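Local coordinates for outer surface protein (Bacillus cereus ATCC 14579, PDB 1X7F), which is experimentally uncharacterised but probably acts as a 6-phospho-N-acetylmuramidase, a glycosidase that cleaves phosphorylated sugars derived from the cell wall, at residues Leu238-Leu243 with Leu372-Ala377; Gly169-Tyr174 with Arg188-Phe193; Leu229-Gln234 with Glu256-Lys261. All blocks are in the same frame, centred on the assembly; numbering follows the deposited sequence.

Contact 1: Leu238-Leu243 with Leu372-Ala377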
ATOM      1  N   LEU A 238       2.803  -1.780  -1.248  1.00 33.92           N
ATOM      2  CA  LEU A 238       2.122  -2.604  -0.232  1.00 34.68           C
ATOM      3  C   LEU A 238       0.945  -3.435  -0.779  1.00 34.34           C
ATOM      4  O   LEU A 238       0.829  -4.630  -0.485  1.00 35.17           O
ATOM      5  CB  LEU A 238       1.671  -1.737   0.952  1.00 33.76           C
ATOM      6  CG  LEU A 238       2.777  -1.090   1.798  1.00 35.18           C
ATOM      7  CD1 LEU A 238       2.184  -0.285   2.932  1.00 33.50           C
ATOM      8  CD2 LEU A 238       3.731  -2.135   2.340  1.00 34.26           C
ATOM      9  N   TRP A 239       0.091  -2.803  -1.576  1.00 33.43           N
ATOM     10  CA  TRP A 239      -1.034  -3.488  -2.194  1.00 34.42           C
ATOM     11  C   TRP A 239      -0.602  -4.465  -3.276  1.00 34.68           C
ATOM     12  O   TRP A 239      -1.226  -5.512  -3.432  1.00 35.10           O
ATOM     13  CB  TRP A 239      -2.074  -2.501  -2.754  1.00 34.46           C
ATOM     14  CG  TRP A 239      -2.927  -1.816  -1.704  1.00 35.10           C
ATOM     15  CD1 TRP A 239      -3.465  -2.383  -0.576  1.00 34.73           C
ATOM     16  CD2 TRP A 239      -3.394  -0.457  -1.725  1.00 36.68           C
ATOM     17  NE1 TRP A 239      -4.200  -1.451   0.119  1.00 36.59           N
ATOM     18  CE2 TRP A 239      -4.179  -0.262  -0.565  1.00 36.53           C
ATOM     19  CE3 TRP A 239      -3.221   0.626  -2.608  1.00 36.60           C
ATOM     20  CZ2 TRP A 239      -4.775   0.968  -0.254  1.00 34.98           C
ATOM     21  CZ3 TRP A 239      -3.820   1.846  -2.299  1.00 35.95           C
ATOM     22  CH2 TRP A 239      -4.568   2.007  -1.120  1.00 34.79           C
ATOM     23  N   ALA A 240       0.460  -4.138  -4.016  1.00 34.53           N
ATOM     24  CA  ALA A 240       0.965  -5.046  -5.069  1.00 34.15           C
ATOM     25  C   ALA A 240       1.568  -6.354  -4.540  1.00 34.01           C
ATOM     26  O   ALA A 240       1.655  -7.322  -5.280  1.00 34.28           O
ATOM     27  CB  ALA A 240       1.969  -4.325  -6.008  1.00 33.35           C
ATOM     28  N   THR A 241       2.005  -6.385  -3.279  1.00 34.98           N
ATOM     29  CA  THR A 241       2.525  -7.635  -2.689  1.00 34.72           C
ATOM     30  C   THR A 241       1.422  -8.705  -2.622  1.00 35.17           C
ATOM     31  O   THR A 241       1.703  -9.899  -2.614  1.00 35.57           O
ATOM     32  CB  THR A 241       3.137  -7.416  -1.271  1.00 34.32           C
ATOM     33  OG1 THR A 241       2.130  -6.918  -0.383  1.00 35.57           O
ATOM     34  CG2 THR A 241       4.244  -6.327  -1.261  1.00 31.76           C
ATOM     35  N   GLY A 242       0.166  -8.264  -2.615  1.00 35.51           N
ATOM     36  CA  GLY A 242      -0.971  -9.144  -2.336  1.00 35.88           C
ATOM     37  C   GLY A 242      -1.103  -9.563  -0.873  1.00 36.59           C
ATOM     38  O   GLY A 242      -1.946 -10.392  -0.542  1.00 37.12           O
ATOM     39  N   LEU A 243      -0.278  -8.998   0.009  1.00 36.80           N
ATOM     40  CA  LEU A 243      -0.227  -9.469   1.397  1.00 37.61           C
ATOM     41  C   LEU A 243      -0.707  -8.436   2.417  1.00 37.82           C
ATOM     42  O   LEU A 243      -0.738  -8.714   3.618  1.00 39.07           O
ATOM     43  CB  LEU A 243       1.191  -9.954   1.755  1.00 37.26           C
ATOM     44  CG  LEU A 243       1.790 -11.132   0.962  1.00 37.40           C
ATOM     45  CD1 LEU A 243       3.194 -11.445   1.465  1.00 34.06           C
ATOM     46  CD2 LEU A 243       0.908 -12.401   0.980  1.00 32.46           C
ATOM     47  N   LEU A 372       7.522  -3.175 -11.561  1.00 36.94           N
ATOM     48  CA  LEU A 372       7.529  -4.146 -12.661  1.00 38.73           C
ATOM     49  C   LEU A 372       7.659  -5.622 -12.237  1.00 39.45           C
ATOM     50  O   LEU A 372       7.162  -6.515 -12.938  1.00 40.58           O
ATOM     51  CB  LEU A 372       8.630  -3.800 -13.666  1.00 38.43           C
ATOM     52  CG  LEU A 372       8.464  -2.436 -14.335  1.00 38.71           C
ATOM     53  CD1 LEU A 372       9.699  -2.079 -15.186  1.00 34.88           C
ATOM     54  CD2 LEU A 372       7.169  -2.421 -15.160  1.00 37.40           C
ATOM     55  N   ASP A 373       8.303  -5.865 -11.095  1.00 37.79           N
ATOM     56  CA  ASP A 373       8.461  -7.204 -10.555  1.00 37.55           C
ATOM     57  C   ASP A 373       7.135  -7.819 -10.083  1.00 36.67           C
ATOM     58  O   ASP A 373       7.042  -9.031  -9.904  1.00 36.23           O
ATOM     59  CB  ASP A 373       9.456  -7.187  -9.386  1.00 38.82           C
ATOM     60  CG  ASP A 373      10.878  -6.790  -9.809  1.00 41.95           C
ATOM     61  OD1 ASP A 373      11.190  -6.737 -11.025  1.00 43.22           O
ATOM     62  OD2 ASP A 373      11.755  -6.510  -8.964  1.00 47.22           O
ATOM     63  N   TYR A 374       6.123  -6.981  -9.866  1.00 35.45           N
ATOM     64  CA  TYR A 374       4.793  -7.456  -9.486  1.00 35.81           C
ATOM     65  C   TYR A 374       3.886  -7.769 -10.686  1.00 36.05           C
ATOM     66  O   TYR A 374       2.779  -8.289 -10.510  1.00 36.82           O
ATOM     67  CB  TYR A 374       4.140  -6.489  -8.474  1.00 36.21           C
ATOM     68  CG  TYR A 374       4.998  -6.390  -7.245  1.00 35.14           C
ATOM     69  CD1 TYR A 374       5.990  -5.412  -7.150  1.00 34.14           C
ATOM     70  CD2 TYR A 374       4.893  -7.330  -6.223  1.00 32.97           C
ATOM     71  CE1 TYR A 374       6.828  -5.348  -6.050  1.00 36.65           C
ATOM     72  CE2 TYR A 374       5.729  -7.270  -5.112  1.00 34.92           C
ATOM     73  CZ  TYR A 374       6.694  -6.274  -5.043  1.00 35.50           C
ATOM     74  OH  TYR A 374       7.528  -6.191  -3.970  1.00 37.72           O
ATOM     75  N   VAL A 375       4.362  -7.468 -11.897  1.00 35.86           N
ATOM     76  CA  VAL A 375       3.686  -7.919 -13.109  1.00 35.69           C
ATOM     77  C   VAL A 375       4.183  -9.323 -13.436  1.00 34.87           C
ATOM     78  O   VAL A 375       5.140  -9.499 -14.184  1.00 35.19           O
ATOM     79  CB  VAL A 375       3.882  -6.965 -14.333  1.00 36.11           C
ATOM     80  CG1 VAL A 375       2.997  -7.418 -15.497  1.00 36.41           C
ATOM     81  CG2 VAL A 375       3.560  -5.521 -13.971  1.00 34.06           C
ATOM     82  N   GLY A 376       3.541 -10.326 -12.850  1.00 35.14           N
ATOM     83  CA  GLY A 376       3.894 -11.705 -13.150  1.00 34.63           C
ATOM     84  C   GLY A 376       3.086 -12.291 -14.294  1.00 34.92           C
ATOM     85  O   GLY A 376       2.376 -11.574 -15.022  1.00 34.55           O
ATOM     86  N   ALA A 377       3.205 -13.606 -14.444  1.00 34.60           N
ATOM     87  CA  ALA A 377       2.453 -14.368 -15.419  1.00 35.38           C
ATOM     88  C   ALA A 377       0.947 -14.117 -15.256  1.00 35.47           C
ATOM     89  O   ALA A 377       0.386 -14.407 -14.207  1.00 35.67           O
ATOM     90  CB  ALA A 377       2.780 -15.853 -15.267  1.00 34.09           C
TER

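Contact 2: Gly169-Tyr174 with Arg188-Phe193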
ATOM      1  N   GLY A 169      -4.341  -7.590  12.218  1.00 34.45           N
ATOM      2  CA  GLY A 169      -2.918  -7.428  12.360  1.00 34.64           C
ATOM      3  C   GLY A 169      -2.405  -6.139  11.743  1.00 35.54           C
ATOM      4  O   GLY A 169      -2.863  -5.721  10.672  1.00 36.00           O
ATOM      5  N   CYS A 170      -1.449  -5.506  12.415  1.00 34.71           N
ATOM      6  CA  CYS A 170      -0.765  -4.364  11.833  1.00 34.49           C
ATOM      7  C   CYS A 170       0.715  -4.409  12.165  1.00 33.99           C
ATOM      8  O   CYS A 170       1.104  -4.685  13.298  1.00 34.08           O
ATOM      9  CB  CYS A 170      -1.394  -3.044  12.291  1.00 33.31           C
ATOM     10  SG  CYS A 170      -0.695  -1.570  11.527  1.00 36.59           S
ATOM     11  N   HIS A 171       1.529  -4.142  11.152  1.00 33.91           N
ATOM     12  CA  HIS A 171       2.966  -4.018  11.304  1.00 33.40           C
ATOM     13  C   HIS A 171       3.342  -2.829  12.178  1.00 33.75           C
ATOM     14  O   HIS A 171       2.519  -1.925  12.367  1.00 33.70           O
ATOM     15  CB  HIS A 171       3.584  -3.807   9.942  1.00 33.00           C
ATOM     16  CG  HIS A 171       3.866  -5.069   9.199  1.00 31.95           C
ATOM     17  ND1 HIS A 171       5.012  -5.811   9.403  1.00 30.70           N
ATOM     18  CD2 HIS A 171       3.181  -5.691   8.212  1.00 30.98           C
ATOM     19  CE1 HIS A 171       5.008  -6.852   8.591  1.00 30.59           C
ATOM     20  NE2 HIS A 171       3.903  -6.806   7.864  1.00 33.45           N
ATOM     21  N   ASN A 172       4.580  -2.831  12.697  1.00 33.52           N
ATOM     22  CA  ASN A 172       5.164  -1.651  13.341  1.00 33.79           C
ATOM     23  C   ASN A 172       5.568  -0.631  12.286  1.00 34.20           C
ATOM     24  O   ASN A 172       5.686  -0.955  11.100  1.00 33.48           O
ATOM     25  CB  ASN A 172       6.419  -1.998  14.141  1.00 33.40           C
ATOM     26  CG  ASN A 172       6.126  -2.583  15.504  1.00 35.76           C
ATOM     27  OD1 ASN A 172       5.183  -2.191  16.193  1.00 36.48           O
ATOM     28  ND2 ASN A 172       6.972  -3.518  15.920  1.00 40.17           N
ATOM     29  N   PHE A 173       5.792   0.607  12.714  1.00 34.53           N
ATOM     30  CA  PHE A 173       6.507   1.550  11.872  1.00 34.99           C
ATOM     31  C   PHE A 173       7.820   1.836  12.578  1.00 34.60           C
ATOM     32  O   PHE A 173       7.986   1.444  13.737  1.00 33.05           O
ATOM     33  CB  PHE A 173       5.697   2.819  11.534  1.00 34.25           C
ATOM     34  CG  PHE A 173       5.203   3.603  12.738  1.00 35.17           C
ATOM     35  CD1 PHE A 173       6.079   4.056  13.717  1.00 31.14           C
ATOM     36  CD2 PHE A 173       3.849   3.961  12.829  1.00 35.58           C
ATOM     37  CE1 PHE A 173       5.635   4.799  14.800  1.00 33.31           C
ATOM     38  CE2 PHE A 173       3.378   4.707  13.902  1.00 35.21           C
ATOM     39  CZ  PHE A 173       4.274   5.124  14.906  1.00 37.41           C
ATOM     40  N   TYR A 174       8.749   2.500  11.877  1.00 34.51           N
ATOM     41  CA  TYR A 174      10.131   2.651  12.372  1.00 33.87           C
ATOM     42  C   TYR A 174      10.642   4.083  12.220  1.00 34.43           C
ATOM     43  O   TYR A 174      11.018   4.499  11.111  1.00 35.34           O
ATOM     44  CB  TYR A 174      11.047   1.614  11.691  1.00 33.02           C
ATOM     45  CG  TYR A 174      10.629   0.220  12.065  1.00 31.79           C
ATOM     46  CD1 TYR A 174       9.664  -0.468  11.316  1.00 31.94           C
ATOM     47  CD2 TYR A 174      11.141  -0.395  13.222  1.00 32.20           C
ATOM     48  CE1 TYR A 174       9.230  -1.749  11.704  1.00 30.23           C
ATOM     49  CE2 TYR A 174      10.728  -1.674  13.607  1.00 29.04           C
ATOM     50  CZ  TYR A 174       9.770  -2.333  12.847  1.00 30.69           C
ATOM     51  OH  TYR A 174       9.357  -3.591  13.230  1.00 32.98           O
ATOM     52  N   ARG A 188       7.664 -12.695   4.782  1.00 33.61           N
ATOM     53  CA  ARG A 188       7.458 -13.840   5.685  1.00 35.02           C
ATOM     54  C   ARG A 188       6.426 -13.509   6.773  1.00 35.08           C
ATOM     55  O   ARG A 188       5.492 -14.280   6.993  1.00 36.12           O
ATOM     56  CB  ARG A 188       8.775 -14.321   6.333  1.00 34.14           C
ATOM     57  CG  ARG A 188       9.718 -15.074   5.390  1.00 35.38           C
ATOM     58  CD  ARG A 188      10.864 -15.853   6.073  1.00 35.58           C
ATOM     59  NE  ARG A 188      11.607 -15.059   7.055  1.00 40.96           N
ATOM     60  CZ  ARG A 188      12.655 -14.268   6.784  1.00 44.35           C
ATOM     61  NH1 ARG A 188      13.125 -14.144   5.545  1.00 45.51           N
ATOM     62  NH2 ARG A 188      13.249 -13.602   7.767  1.00 44.35           N
ATOM     63  N   CYS A 189       6.606 -12.364   7.433  1.00 35.19           N
ATOM     64  CA  CYS A 189       5.691 -11.878   8.470  1.00 35.14           C
ATOM     65  C   CYS A 189       4.264 -11.746   7.964  1.00 34.73           C
ATOM     66  O   CYS A 189       3.333 -12.259   8.580  1.00 34.03           O
ATOM     67  CB  CYS A 189       6.136 -10.510   8.998  1.00 35.57           C
ATOM     68  SG  CYS A 189       7.622 -10.496  10.013  1.00 35.34           S
ATOM     69  N   SER A 190       4.106 -11.035   6.851  1.00 34.88           N
ATOM     70  CA  SER A 190       2.793 -10.808   6.246  1.00 35.18           C
ATOM     71  C   SER A 190       2.112 -12.090   5.737  1.00 35.66           C
ATOM     72  O   SER A 190       0.888 -12.193   5.782  1.00 36.15           O
ATOM     73  CB  SER A 190       2.900  -9.774   5.123  1.00 34.84           C
ATOM     74  OG  SER A 190       3.571  -8.617   5.569  1.00 31.64           O
ATOM     75  N   GLU A 191       2.906 -13.048   5.258  0.50 35.88           N
ATOM     76  CA  GLU A 191       2.391 -14.345   4.787  0.50 36.30           C
ATOM     77  C   GLU A 191       1.846 -15.240   5.906  0.50 36.46           C
ATOM     78  O   GLU A 191       1.026 -16.119   5.652  0.50 36.43           O
ATOM     79  CB  GLU A 191       3.460 -15.101   3.992  0.50 35.88           C
ATOM     80  CG  GLU A 191       3.475 -14.754   2.512  0.50 36.49           C
ATOM     81  CD  GLU A 191       4.620 -15.403   1.757  0.50 36.92           C
ATOM     82  OE1 GLU A 191       4.517 -15.520   0.514  0.50 36.09           O
ATOM     83  OE2 GLU A 191       5.622 -15.789   2.400  0.50 38.24           O
ATOM     84  N   ARG A 192       2.318 -15.027   7.131  1.00 36.84           N
ATOM     85  CA  ARG A 192       1.788 -15.731   8.302  1.00 37.52           C
ATOM     86  C   ARG A 192       0.330 -15.359   8.539  1.00 37.50           C
ATOM     87  O   ARG A 192      -0.500 -16.223   8.814  1.00 36.90           O
ATOM     88  CB  ARG A 192       2.584 -15.389   9.561  1.00 37.38           C
ATOM     89  CG  ARG A 192       3.930 -16.045   9.665  1.00 37.78           C
ATOM     90  CD  ARG A 192       4.698 -15.618  10.910  1.00 38.76           C
ATOM     91  NE  ARG A 192       5.995 -16.278  11.024  1.00 39.91           N
ATOM     92  CZ  ARG A 192       6.167 -17.536  11.407  1.00 40.89           C
ATOM     93  NH1 ARG A 192       5.123 -18.300  11.712  1.00 42.98           N
ATOM     94  NH2 ARG A 192       7.391 -18.040  11.477  1.00 42.08           N
ATOM     95  N   PHE A 193       0.045 -14.062   8.434  1.00 37.86           N
ATOM     96  CA  PHE A 193      -1.280 -13.519   8.689  1.00 38.74           C
ATOM     97  C   PHE A 193      -2.245 -13.793   7.543  1.00 39.72           C
ATOM     98  O   PHE A 193      -3.442 -13.994   7.760  1.00 39.61           O
ATOM     99  CB  PHE A 193      -1.179 -12.022   9.021  1.00 38.26           C
ATOM    100  CG  PHE A 193      -0.934 -11.756  10.478  1.00 37.43           C
ATOM    101  CD1 PHE A 193       0.259 -12.157  11.084  1.00 35.78           C
ATOM    102  CD2 PHE A 193      -1.913 -11.146  11.257  1.00 36.46           C
ATOM    103  CE1 PHE A 193       0.480 -11.944  12.444  1.00 35.79           C
ATOM    104  CE2 PHE A 193      -1.707 -10.933  12.616  1.00 37.72           C
ATOM    105  CZ  PHE A 193      -0.500 -11.332  13.213  1.00 36.94           C
TER

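Contact 3: Leu229-Gln234 with Glu256-Lys261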
ATOM      1  N   LEU A 229      10.510   7.199  -0.527  1.00 40.85           N
ATOM      2  CA  LEU A 229       9.743   6.993  -1.761  1.00 40.73           C
ATOM      3  C   LEU A 229       8.501   7.873  -1.711  1.00 39.65           C
ATOM      4  O   LEU A 229       8.028   8.154  -0.594  1.00 38.98           O
ATOM      5  CB  LEU A 229       9.285   5.539  -1.883  1.00 41.14           C
ATOM      6  CG  LEU A 229      10.169   4.427  -2.438  1.00 45.81           C
ATOM      7  CD1 LEU A 229       9.312   3.172  -2.547  1.00 46.17           C
ATOM      8  CD2 LEU A 229      10.720   4.806  -3.801  1.00 48.95           C
ATOM      9  N   PRO A 230       7.976   8.311  -2.879  1.00 37.63           N
ATOM     10  CA  PRO A 230       6.714   9.040  -2.917  1.00 37.18           C
ATOM     11  C   PRO A 230       5.606   8.265  -2.222  1.00 36.74           C
ATOM     12  O   PRO A 230       5.561   7.033  -2.306  1.00 35.80           O
ATOM     13  CB  PRO A 230       6.432   9.192  -4.419  1.00 36.79           C
ATOM     14  CG  PRO A 230       7.789   9.234  -5.044  1.00 36.77           C
ATOM     15  CD  PRO A 230       8.570   8.216  -4.231  1.00 37.39           C
ATOM     16  N   ILE A 231       4.729   9.000  -1.540  1.00 36.16           N
ATOM     17  CA  ILE A 231       3.771   8.404  -0.618  1.00 35.43           C
ATOM     18  C   ILE A 231       2.866   7.410  -1.365  1.00 36.18           C
ATOM     19  O   ILE A 231       2.612   6.317  -0.869  1.00 37.29           O
ATOM     20  CB  ILE A 231       2.985   9.513   0.169  1.00 35.69           C
ATOM     21  CG1 ILE A 231       2.356   8.931   1.449  1.00 34.66           C
ATOM     22  CG2 ILE A 231       1.931  10.260  -0.730  1.00 33.79           C
ATOM     23  CD1 ILE A 231       1.515   9.936   2.234  1.00 33.95           C
ATOM     24  N   GLU A 232       2.464   7.766  -2.583  1.00 35.34           N
ATOM     25  CA  GLU A 232       1.560   6.938  -3.377  1.00 35.72           C
ATOM     26  C   GLU A 232       2.258   5.693  -3.921  1.00 35.32           C
ATOM     27  O   GLU A 232       1.610   4.671  -4.164  1.00 35.90           O
ATOM     28  CB  GLU A 232       0.887   7.759  -4.505  1.00 35.89           C
ATOM     29  CG  GLU A 232       1.765   8.050  -5.719  1.00 36.66           C
ATOM     30  CD  GLU A 232       2.670   9.264  -5.560  1.00 42.17           C
ATOM     31  OE1 GLU A 232       3.283   9.649  -6.572  1.00 48.30           O
ATOM     32  OE2 GLU A 232       2.782   9.850  -4.452  1.00 42.61           O
ATOM     33  N   VAL A 233       3.575   5.776  -4.094  1.00 35.06           N
ATOM     34  CA  VAL A 233       4.386   4.631  -4.534  1.00 35.34           C
ATOM     35  C   VAL A 233       4.507   3.579  -3.417  1.00 35.27           C
ATOM     36  O   VAL A 233       4.338   2.389  -3.656  1.00 36.03           O
ATOM     37  CB  VAL A 233       5.769   5.098  -5.083  1.00 35.70           C
ATOM     38  CG1 VAL A 233       6.639   3.918  -5.485  1.00 33.69           C
ATOM     39  CG2 VAL A 233       5.541   6.036  -6.293  1.00 33.84           C
ATOM     40  N   GLN A 234       4.762   4.035  -2.199  1.00 34.29           N
ATOM     41  CA  GLN A 234       4.674   3.183  -1.018  1.00 34.93           C
ATOM     42  C   GLN A 234       3.365   2.388  -0.921  1.00 34.87           C
ATOM     43  O   GLN A 234       3.394   1.191  -0.677  1.00 35.66           O
ATOM     44  CB  GLN A 234       4.844   4.025   0.250  1.00 34.76           C
ATOM     45  CG  GLN A 234       6.111   4.848   0.331  1.00 33.14           C
ATOM     46  CD  GLN A 234       6.117   5.739   1.571  1.00 34.47           C
ATOM     47  OE1 GLN A 234       6.269   6.962   1.481  1.00 36.58           O
ATOM     48  NE2 GLN A 234       5.954   5.128   2.720  1.00 30.94           N
ATOM     49  N   GLU A 256      -3.108  17.806   2.075  1.00 36.41           N
ATOM     50  CA  GLU A 256      -4.260  17.625   1.207  1.00 36.91           C
ATOM     51  C   GLU A 256      -3.868  16.888  -0.093  1.00 36.87           C
ATOM     52  O   GLU A 256      -4.547  15.937  -0.502  1.00 36.83           O
ATOM     53  CB  GLU A 256      -4.923  18.977   0.921  1.00 36.72           C
ATOM     54  CG  GLU A 256      -6.094  18.933  -0.057  1.00 40.91           C
ATOM     55  CD  GLU A 256      -7.346  18.241   0.479  1.00 43.57           C
ATOM     56  OE1 GLU A 256      -8.184  17.833  -0.353  1.00 46.66           O
ATOM     57  OE2 GLU A 256      -7.514  18.116   1.712  1.00 45.00           O
ATOM     58  N   GLU A 257      -2.778  17.334  -0.722  0.50 36.97           N
ATOM     59  CA  GLU A 257      -2.265  16.734  -1.957  0.50 37.47           C
ATOM     60  C   GLU A 257      -1.919  15.245  -1.775  0.50 37.11           C
ATOM     61  O   GLU A 257      -2.252  14.422  -2.631  0.50 37.24           O
ATOM     62  CB  GLU A 257      -1.052  17.529  -2.473  0.50 37.54           C
ATOM     63  CG  GLU A 257      -0.427  17.001  -3.763  0.50 39.04           C
ATOM     64  CD  GLU A 257       0.889  17.682  -4.129  0.50 39.26           C
ATOM     65  OE1 GLU A 257       0.964  18.928  -4.113  0.50 43.29           O
ATOM     66  OE2 GLU A 257       1.855  16.968  -4.454  0.50 42.26           O
ATOM     67  N   GLU A 258      -1.259  14.909  -0.663  1.00 36.49           N
ATOM     68  CA  GLU A 258      -0.904  13.507  -0.360  1.00 35.78           C
ATOM     69  C   GLU A 258      -2.130  12.621  -0.130  1.00 36.12           C
ATOM     70  O   GLU A 258      -2.196  11.507  -0.648  1.00 35.35           O
ATOM     71  CB  GLU A 258       0.042  13.410   0.839  1.00 35.70           C
ATOM     72  CG  GLU A 258       1.467  13.865   0.554  1.00 34.46           C
ATOM     73  CD  GLU A 258       2.342  13.802   1.792  1.00 36.53           C
ATOM     74  OE1 GLU A 258       1.842  14.126   2.898  1.00 33.99           O
ATOM     75  OE2 GLU A 258       3.534  13.420   1.666  1.00 36.49           O
ATOM     76  N   LEU A 259      -3.097  13.125   0.640  1.00 35.96           N
ATOM     77  CA  LEU A 259      -4.373  12.426   0.837  1.00 37.06           C
ATOM     78  C   LEU A 259      -5.080  12.188  -0.497  1.00 36.92           C
ATOM     79  O   LEU A 259      -5.624  11.114  -0.724  1.00 37.70           O
ATOM     80  CB  LEU A 259      -5.304  13.177   1.821  1.00 35.70           C
ATOM     81  CG  LEU A 259      -4.820  13.368   3.280  1.00 36.91           C
ATOM     82  CD1 LEU A 259      -5.694  14.400   4.021  1.00 32.58           C
ATOM     83  CD2 LEU A 259      -4.694  12.054   4.098  1.00 31.82           C
ATOM     84  N   GLU A 260      -5.048  13.184  -1.378  1.00 37.26           N
ATOM     85  CA  GLU A 260      -5.722  13.104  -2.666  1.00 37.89           C
ATOM     86  C   GLU A 260      -5.073  12.062  -3.571  1.00 37.62           C
ATOM     87  O   GLU A 260      -5.762  11.235  -4.152  1.00 37.73           O
ATOM     88  CB  GLU A 260      -5.763  14.472  -3.349  1.00 36.78           C
ATOM     89  CG  GLU A 260      -6.588  14.490  -4.635  1.00 38.81           C
ATOM     90  CD  GLU A 260      -6.388  15.759  -5.448  1.00 41.67           C
ATOM     91  OE1 GLU A 260      -7.328  16.176  -6.165  1.00 47.03           O
ATOM     92  OE2 GLU A 260      -5.283  16.346  -5.370  1.00 48.31           O
ATOM     93  N   LYS A 261      -3.746  12.117  -3.675  1.00 37.91           N
ATOM     94  CA  LYS A 261      -2.951  11.138  -4.407  1.00 38.93           C
ATOM     95  C   LYS A 261      -3.264   9.708  -3.993  1.00 37.00           C
ATOM     96  O   LYS A 261      -3.377   8.822  -4.838  1.00 35.77           O
ATOM     97  CB  LYS A 261      -1.450  11.398  -4.192  1.00 38.65           C
ATOM     98  CG  LYS A 261      -0.871  12.419  -5.147  1.00 42.21           C
ATOM     99  CD  LYS A 261       0.609  12.666  -4.858  1.00 41.76           C
ATOM    100  CE  LYS A 261       1.102  13.883  -5.651  1.00 47.78           C
ATOM    101  NZ  LYS A 261       2.585  14.083  -5.512  1.00 49.60           N
TER
HETATM  102  O   HOH W   1       4.173  12.074  -4.339  1.00 34.31           O

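Contact 1: Leu238-Leu243 with Leu372-Ala377
The ring of Y374 lies against the backbone and methyl group of A240, with T241 beside its far end. The tight part is small. A240 CB points at the other segment and sits 3.9 Å from Y374 CG, an apolar contact at the root of the ring. A240 O comes within 3.4 Å of Y374 CD2, approaching the ring obliquely. Y374 CG is turned away from its own carbonyl carbon and lies next to its backbone N (chi1 -60°), a torsion that carries the ring across to A240.

Toward the hydroxyl end the fit relaxes: Y374 CE2 is 4.0 Å from T241 CA and 4.2 Å from T241 CG2, and the CA-CB bond of T241 points away from the tyrosine. No hydrogen bond spans the segments, and the buried area is only 133 Å² with none of the three touching residues fully buried. Y374 OH instead bonds H237 and Y183, and the H237 ring meets the tyrosine ring with planes at about 60°. On the exposed side D373 turns to a salt bridge with R328.

T241 OG1 is held on its own side. It donates to L238 O at 2.6 Å. The same oxygen accepts from L243 N at 3.2 Å, with an N-H...O angle of 159°, which makes an ST turn after helix 231-240. G242 leaves helical geometry with positive phi. Here a 3-10 segment of the C-terminal part of the chain docks on an outer helix of the TIM barrel.

Contact 2: Gly169-Tyr174 with Arg188-Phe193
S190 OG is held by two groups: H171 NE2 donates to it at 2.9 Å, and the hydroxyl also bonds the backbone oxygen of F186 one turn earlier in the helix. The bond from H171 is nearly straight (N-H...O 164°), and S190 OG lies at the edge of the imidazole, only 9° out of its plane.

Both ring nitrogens of H171 are engaged, because ND1 bonds S148 OG, which also bonds N172 N. With F186 stacked on the ring as well, the imidazole's rotation is fixed. Beside the polar bond, C189 CB packs at 3.8 Å from H171 CE1.

A second, apolar patch lies one helical turn on from C189 and S190. There F193 CE2 reaches 3.7 Å from G169 CA, the close approach being possible because glycine carries no side chain. All five touching residues are buried.

Helix 183-195 packs over the outside of strand 167-170, F193 also touching L145 of strand 142-146. Strand 167-170, this helix and strand 201-204 form a beta-alpha-beta crossover unit of the TIM barrel, and backbone bonds of G169 with R199 and of H171 with A201 join its two neighbouring strands at and just beyond their ends.

Contact 3: Leu229-Gln234 with Glu256-Lys261
I231 and E258 cross side chain over side chain at about a right angle. Two methyls of I231, CG2 and CD1, press on one side of the E258 chain: I231 CG2 lies 3.9 Å from E258 CG, while I231 CD1 reaches 4.0 Å from E258 CD. I231 CG1 stands opposite the backbone N (chi1 -160°), which brings CD1 across the glutamate, level with E258 CB and CD, with CG2 against E258 CB and CG. The carboxylate beyond is buried but not left without partners, since OE1 bonds S206 OG and OE2 accepts from H207 N.

These are neighbouring outer helices of the TIM barrel: helix 231-240 follows strand 201-204, and helix 256-264 follows strand 246-249. I231 also touches I204 and I249, so its side chain lies between the two helices and those barrel strands.

One turn along the second helix, E232 and K261 meet more obliquely and nearer to solvent. The E232 chain is bent (chi1 77°, chi2 -84°), placing OE2 3.6 Å from K261 CD, against the middle of the extended lysine chain. E232 OE2 and K261 NZ stand 4.4 Å apart, too far for a salt bridge. A water spans the gap, donating to E232 OE2 at 2.6 Å and accepting from K261 NZ at 2.8 Å. In one of two modelled conformers of E257, its OE2 also comes within salt-bridge distance of K261 NZ, a doubtful bridge.

How the contacts relate
Along the chain, contact 2 comes first and closes a short excursion, 13 residues between segments 169-174 and 188-193, linking strand 167-170 to helix 183-195. Contacts 1 and 3 then cross: 229-234 opens contact 3, 238-243 opens contact 1, 256-261 closes contact 3, and 372-377 closes contact 1 after 128 intervening residues. Helix 231-240 serves both, its first turn facing helix 256-264 and its last turn facing the C-terminal region. Contact 3 therefore ties two barrel helices together, whereas contact 1 joins the barrel to the region carrying the mixed sheet. Contacts 1 and 2 touch directly, L243 CB lying 3.8 Å from S190 CB; contacts 2 and 3 do not.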